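Local atomic coordinates of ferredoxin (Trichomonas vaginalis, PDB entry 1L5P), a protein that carries electrons on a single [2Fe-2S] cluster and links pyruvate:ferredoxin oxidoreductase to hydrogenase in the hydrogenosome. Residues 45-50 with 75-80; 51-56 with 88-93. One frame throughout, in Å; residues are numbered along the deposited sequence.

How the interactions relate
From the N terminus, strands 2-7 and 10-15 form one side of the five-stranded mixed sheet before the chain reaches strand 48-53, which both interactions use. Interaction 1 pairs its beginning with strand 74-76 and closes a loop of 24 residues that contains helix 61-67. Interaction 2 pairs its later half with the C-terminal strand 90-92 and closes a loop of 31. The segments come in the order 45-50, 51-56, 75-80, 88-93, so the two closures cross rather than nest. Their centres lie about 12 Å apart, and a salt bridge from Lys50 NZ to Glu92 OE1 (3.0 Å) joins them. Interaction 1 lies at the cluster; interaction 2 continues the sheet toward strand 2-7.

Interaction 1 (45-50 with 75-80); sequences GKCICK and RLACAI. With FES (Fe2/s2 (inorganic) cluster), chain D.
Cys49 and Arg75 form an antiparallel hydrogen-bonded pair: Cys49 N donates to Arg75 O and Arg75 N to Cys49 O, both at 3.0 Å. Beside it Ile48 and Leu76 form a non-hydrogen-bonded pair. Where strand 74-76 gives way to the 3-10 segment 77-79, a further bond runs from Ala77 N to Cys47 O at 2.9 Å, nearly straight at the hydrogen (169°).

The ladder leads directly into the metal site. Cys47 SG (2.4 Å) and Cys78 SG (2.2 Å) both bind FE2 of the [2Fe-2S] cluster, the arrangement of a ferredoxin of the Fer2 family; Cys38 and Cys44 are the cluster's other two cysteine ligands. Cys78 N also donates to Cys47 SG over 3.5 Å, almost linearly (175°). Such an N-H...S bond would be expected to stabilise negative charge on the thiolate and so tend to raise the reduction potential. With chi1 near +61°, the Cys47 sulfur lies between its own N and carbonyl carbon, on the side of Leu76 and Cys78.

On the Ile48-Leu76 face, Ile48 CD1 meets Leu76 CD2 at 3.6 Å as the two side chains cross obliquely; Leu76 CD2 also touches Gly45 CA, while Leu76 CD1 turns to inorganic sulfur S1. Helix 61-67 borders this face through Leu67 and Phe66. On the other face, Cys49 SG packs loosely against Ala77 CB, and Arg75 extends away to a salt bridge with Glu63.

Interaction 2 (51-56 with 88-93); sequences HVSGKV and GAVFEL
Ala89 CB lies loosely against Val56 CG2, and Ala89 CA approaches Ser53 O in a CA-H...O contact at 3.3 Å. Val90 follows as the hub. Its N donates to Ser53 O from above the carbonyl plane, 52° out of it, while its own O accepts from both Val52 N (3.0 Å) and Ser53 N (3.3 Å), both from the same face of the carbonyl plane. Two consecutive residues opposite one define a classic beta bulge, and the register shifts by one between the His51-Phe91 and Ser53-Val90 pairs. Across the contact the Val90 side chain meets Val52 and Ser53: CG1 presses on Val52 CG2 at 3.3 Å, tight for carbon-carbon contact, and CB and CG2 lie against Ser53 CB.

Phe91 points to the face it shares with His51. The two rings are oblique, their centroids 5.5 Å apart and planes at 37°. Phe91 CG stands anti to its carbonyl carbon (chi1 -56°), and the ring's CD2-CE2 side lies alongside His51 CA and CB while CZ reaches Val56 CG2 at 3.7 Å. That methyl also lies over one face of the imidazole, displaced toward its rim. Phe91 also touches Leu22 of helix 22-27 and Ile3 of strand 2-7. At Glu92, CB and OE2 meet Val52 CG1, and OE1 is salt-bridged to Lys50.

Weak bonds from His51 NE2 to Ser53 O and, at 2.6 Å, to Gly54 O are consistent with a proton on NE2. Ser53 O thus takes a strand bond from Val90 N and a weak imidazole bond, which would help hold that ring at the strand's end.

Interaction 1 (45-50 with 75-80)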
loop_
_atom_site.group_PDB
_atom_site.type_symbol
_atom_site.label_atom_id
_atom_site.label_comp_id
_atom_site.label_asym_id
_atom_site.label_seq_id
_atom_site.Cartn_x
_atom_site.Cartn_y
_atom_site.Cartn_z
ATOM N N GLY A 45 -9.701 -7.152 -0.643
ATOM C CA GLY A 45 -9.857 -5.723 -0.421
ATOM C C GLY A 45 -9.662 -5.279 1.021
ATOM O O GLY A 45 -10.241 -4.287 1.462
ATOM N N LYS A 46 -8.835 -5.995 1.765
ATOM C CA LYS A 46 -8.611 -5.643 3.159
ATOM C C LYS A 46 -7.318 -4.870 3.405
ATOM O O LYS A 46 -7.173 -4.219 4.434
ATOM C CB LYS A 46 -8.621 -6.912 4.020
ATOM C CG LYS A 46 -9.771 -7.856 3.720
ATOM C CD LYS A 46 -10.601 -8.122 4.961
ATOM C CE LYS A 46 -10.198 -9.433 5.612
ATOM N NZ LYS A 46 -11.356 -10.348 5.803
ATOM N N CYS A 47 -6.386 -4.929 2.459
ATOM C CA CYS A 47 -5.104 -4.237 2.598
ATOM C C CYS A 47 -5.181 -2.751 2.295
ATOM O O CYS A 47 -4.259 -2.185 1.723
ATOM C CB CYS A 47 -4.085 -4.861 1.667
ATOM S SG CYS A 47 -4.594 -4.710 -0.030
ATOM N N ILE A 48 -6.270 -2.119 2.698
ATOM C CA ILE A 48 -6.468 -0.701 2.447
ATOM C C ILE A 48 -5.484 0.221 3.157
ATOM O O ILE A 48 -5.191 0.049 4.333
ATOM C CB ILE A 48 -7.876 -0.275 2.859
ATOM C CG1 ILE A 48 -8.891 -0.857 1.877
ATOM C CG2 ILE A 48 -7.965 1.244 2.898
ATOM C CD1 ILE A 48 -8.693 -0.366 0.458
ATOM N N CYS A 49 -4.984 1.208 2.425
ATOM C CA CYS A 49 -4.072 2.196 2.972
ATOM C C CYS A 49 -4.361 3.486 2.230
ATOM O O CYS A 49 -5.182 3.497 1.313
ATOM C CB CYS A 49 -2.638 1.775 2.748
ATOM S SG CYS A 49 -2.181 1.707 1.049
ATOM N N LYS A 50 -3.715 4.581 2.614
ATOM C CA LYS A 50 -3.971 5.846 1.931
ATOM C C LYS A 50 -2.703 6.436 1.349
ATOM O O LYS A 50 -1.721 6.622 2.057
ATOM C CB LYS A 50 -4.612 6.854 2.886
ATOM C CG LYS A 50 -6.124 6.853 2.859
ATOM C CD LYS A 50 -6.700 6.310 4.149
ATOM C CE LYS A 50 -6.518 7.308 5.284
ATOM N NZ LYS A 50 -6.544 6.669 6.632
ATOM N N ARG A 75 -6.131 3.049 -1.449
ATOM C CA ARG A 75 -5.525 2.170 -2.431
ATOM C C ARG A 75 -5.343 0.797 -1.773
ATOM O O ARG A 75 -5.364 0.683 -0.547
ATOM C CB ARG A 75 -4.163 2.712 -2.870
ATOM C CG ARG A 75 -4.204 4.042 -3.600
ATOM C CD ARG A 75 -4.740 3.893 -5.025
ATOM N NE ARG A 75 -4.097 2.801 -5.740
ATOM C CZ ARG A 75 -3.075 2.954 -6.571
ATOM N NH1 ARG A 75 -2.580 4.162 -6.795
ATOM N NH2 ARG A 75 -2.543 1.896 -7.177
ATOM N N LEU A 76 -5.184 -0.240 -2.591
ATOM C CA LEU A 76 -4.957 -1.589 -2.089
ATOM C C LEU A 76 -3.446 -1.746 -2.054
ATOM O O LEU A 76 -2.791 -1.671 -3.088
ATOM C CB LEU A 76 -5.535 -2.634 -3.046
ATOM C CG LEU A 76 -7.050 -2.826 -3.147
ATOM C CD1 LEU A 76 -7.313 -4.051 -4.007
ATOM C CD2 LEU A 76 -7.674 -2.989 -1.767
ATOM N N ALA A 77 -2.887 -1.962 -0.872
ATOM C CA ALA A 77 -1.449 -2.110 -0.741
ATOM C C ALA A 77 -0.884 -3.188 -1.654
ATOM O O ALA A 77 0.194 -3.017 -2.212
ATOM C CB ALA A 77 -1.094 -2.406 0.705
ATOM N N CYS A 78 -1.596 -4.299 -1.825
ATOM C CA CYS A 78 -1.075 -5.364 -2.680
ATOM C C CYS A 78 -1.206 -5.077 -4.185
ATOM O O CYS A 78 -0.638 -5.797 -5.017
ATOM C CB CYS A 78 -1.731 -6.705 -2.341
ATOM S SG CYS A 78 -3.498 -6.779 -2.641
ATOM N N ALA A 79 -1.935 -4.019 -4.534
ATOM C CA ALA A 79 -2.114 -3.636 -5.929
ATOM C C ALA A 79 -0.967 -2.729 -6.373
ATOM O O ALA A 79 -0.801 -2.450 -7.561
ATOM C CB ALA A 79 -3.431 -2.912 -6.093
ATOM N N ILE A 80 -0.174 -2.271 -5.407
ATOM C CA ILE A 80 0.946 -1.382 -5.682
ATOM C C ILE A 80 2.274 -2.119 -5.680
ATOM O O ILE A 80 2.731 -2.593 -4.643
ATOM C CB ILE A 80 0.989 -0.259 -4.645
ATOM C CG1 ILE A 80 -0.283 0.577 -4.755
ATOM C CG2 ILE A 80 2.211 0.609 -4.860
ATOM C CD1 ILE A 80 -0.536 1.462 -3.585
HETATM FE FE1 FES D . -6.514 -9.087 -0.412
HETATM FE FE2 FES D . -4.900 -6.956 -0.936
HETATM S S1 FES D . -6.957 -7.321 -1.732
HETATM S S2 FES D . -4.438 -8.721 0.398
#

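Interaction 2 (51-56 with 88-93)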
loop_
_atom_site.group_PDB
_atom_site.type_symbol
_atom_site.label_atom_id
_atom_site.label_comp_id
_atom_site.label_asym_id
_atom_site.label_seq_id
_atom_site.Cartn_x
_atom_site.Cartn_y
_atom_site.Cartn_z
ATOM N N HIS A 51 -2.722 6.712 0.049
ATOM C CA HIS A 51 -1.578 7.308 -0.618
ATOM C C HIS A 51 -1.663 8.819 -0.401
ATOM O O HIS A 51 -2.558 9.481 -0.933
ATOM C CB HIS A 51 -1.608 6.985 -2.113
ATOM C CG HIS A 51 -0.570 7.713 -2.914
ATOM N ND1 HIS A 51 -0.729 7.994 -4.255
ATOM C CD2 HIS A 51 0.643 8.203 -2.568
ATOM C CE1 HIS A 51 0.342 8.625 -4.698
ATOM N NE2 HIS A 51 1.192 8.765 -3.694
ATOM N N VAL A 52 -0.741 9.363 0.394
ATOM C CA VAL A 52 -0.739 10.796 0.685
ATOM C C VAL A 52 0.352 11.618 0.010
ATOM O O VAL A 52 0.220 12.836 -0.090
ATOM C CB VAL A 52 -0.660 11.081 2.195
ATOM C CG1 VAL A 52 -1.926 10.570 2.875
ATOM C CG2 VAL A 52 0.597 10.456 2.790
ATOM N N SER A 53 1.422 10.979 -0.448
ATOM C CA SER A 53 2.479 11.718 -1.121
ATOM C C SER A 53 3.275 10.821 -2.028
ATOM O O SER A 53 3.293 9.604 -1.852
ATOM C CB SER A 53 3.438 12.359 -0.117
ATOM O OG SER A 53 2.759 12.880 1.009
ATOM N N GLY A 54 3.939 11.428 -3.001
ATOM C CA GLY A 54 4.761 10.661 -3.917
ATOM C C GLY A 54 4.062 10.113 -5.146
ATOM O O GLY A 54 2.838 10.123 -5.251
ATOM N N LYS A 55 4.861 9.624 -6.082
ATOM C CA LYS A 55 4.343 9.073 -7.315
ATOM C C LYS A 55 3.959 7.615 -7.178
ATOM O O LYS A 55 4.765 6.781 -6.762
ATOM C CB LYS A 55 5.382 9.202 -8.428
ATOM C CG LYS A 55 5.529 10.602 -8.985
ATOM C CD LYS A 55 6.922 10.803 -9.570
ATOM C CE LYS A 55 7.377 12.256 -9.444
ATOM N NZ LYS A 55 6.575 13.027 -8.440
ATOM N N VAL A 56 2.716 7.318 -7.534
ATOM C CA VAL A 56 2.217 5.954 -7.508
ATOM C C VAL A 56 1.259 5.806 -8.674
ATOM O O VAL A 56 0.320 6.597 -8.825
ATOM C CB VAL A 56 1.483 5.619 -6.205
ATOM C CG1 VAL A 56 0.999 4.186 -6.263
ATOM C CG2 VAL A 56 2.422 5.806 -5.015
ATOM N N GLY A 88 10.204 7.458 -1.833
ATOM C CA GLY A 88 9.811 8.702 -1.203
ATOM C C GLY A 88 8.313 8.823 -1.033
ATOM O O GLY A 88 7.832 9.777 -0.424
ATOM N N ALA A 89 7.568 7.861 -1.566
ATOM C CA ALA A 89 6.114 7.889 -1.448
ATOM C C ALA A 89 5.717 7.716 0.010
ATOM O O ALA A 89 6.397 7.016 0.767
ATOM C CB ALA A 89 5.503 6.786 -2.282
ATOM N N VAL A 90 4.622 8.354 0.398
ATOM C CA VAL A 90 4.142 8.263 1.761
ATOM C C VAL A 90 2.741 7.675 1.819
ATOM O O VAL A 90 1.860 8.100 1.077
ATOM C CB VAL A 90 4.117 9.640 2.398
ATOM C CG1 VAL A 90 3.635 9.538 3.843
ATOM C CG2 VAL A 90 5.511 10.249 2.322
ATOM N N PHE A 91 2.534 6.698 2.699
ATOM C CA PHE A 91 1.225 6.071 2.844
ATOM C C PHE A 91 0.777 6.117 4.296
ATOM O O PHE A 91 1.579 5.968 5.203
ATOM C CB PHE A 91 1.265 4.615 2.359
ATOM C CG PHE A 91 1.752 4.457 0.950
ATOM C CD1 PHE A 91 3.104 4.280 0.685
ATOM C CD2 PHE A 91 0.855 4.468 -0.117
ATOM C CE1 PHE A 91 3.561 4.110 -0.635
ATOM C CE2 PHE A 91 1.298 4.302 -1.432
ATOM C CZ PHE A 91 2.652 4.120 -1.694
ATOM N N GLU A 92 -0.515 6.323 4.504
ATOM C CA GLU A 92 -1.090 6.395 5.833
ATOM C C GLU A 92 -1.951 5.146 6.076
ATOM O O GLU A 92 -2.796 4.789 5.251
ATOM C CB GLU A 92 -1.899 7.682 5.920
ATOM C CG GLU A 92 -2.821 7.805 7.085
ATOM C CD GLU A 92 -3.611 9.097 7.014
ATOM O OE1 GLU A 92 -4.833 9.089 7.302
ATOM O OE2 GLU A 92 -3.001 10.127 6.656
ATOM N N LEU A 93 -1.712 4.468 7.194
ATOM C CA LEU A 93 -2.449 3.255 7.519
ATOM C C LEU A 93 -3.635 3.565 8.407
ATOM O O LEU A 93 -4.470 2.658 8.588
ATOM C CB LEU A 93 -1.534 2.252 8.216
ATOM C CG LEU A 93 -0.328 1.753 7.415
ATOM C CD1 LEU A 93 0.923 1.860 8.275
ATOM C CD2 LEU A 93 -0.554 0.309 6.963
ATOM O OXT LEU A 93 -3.722 4.707 8.904
#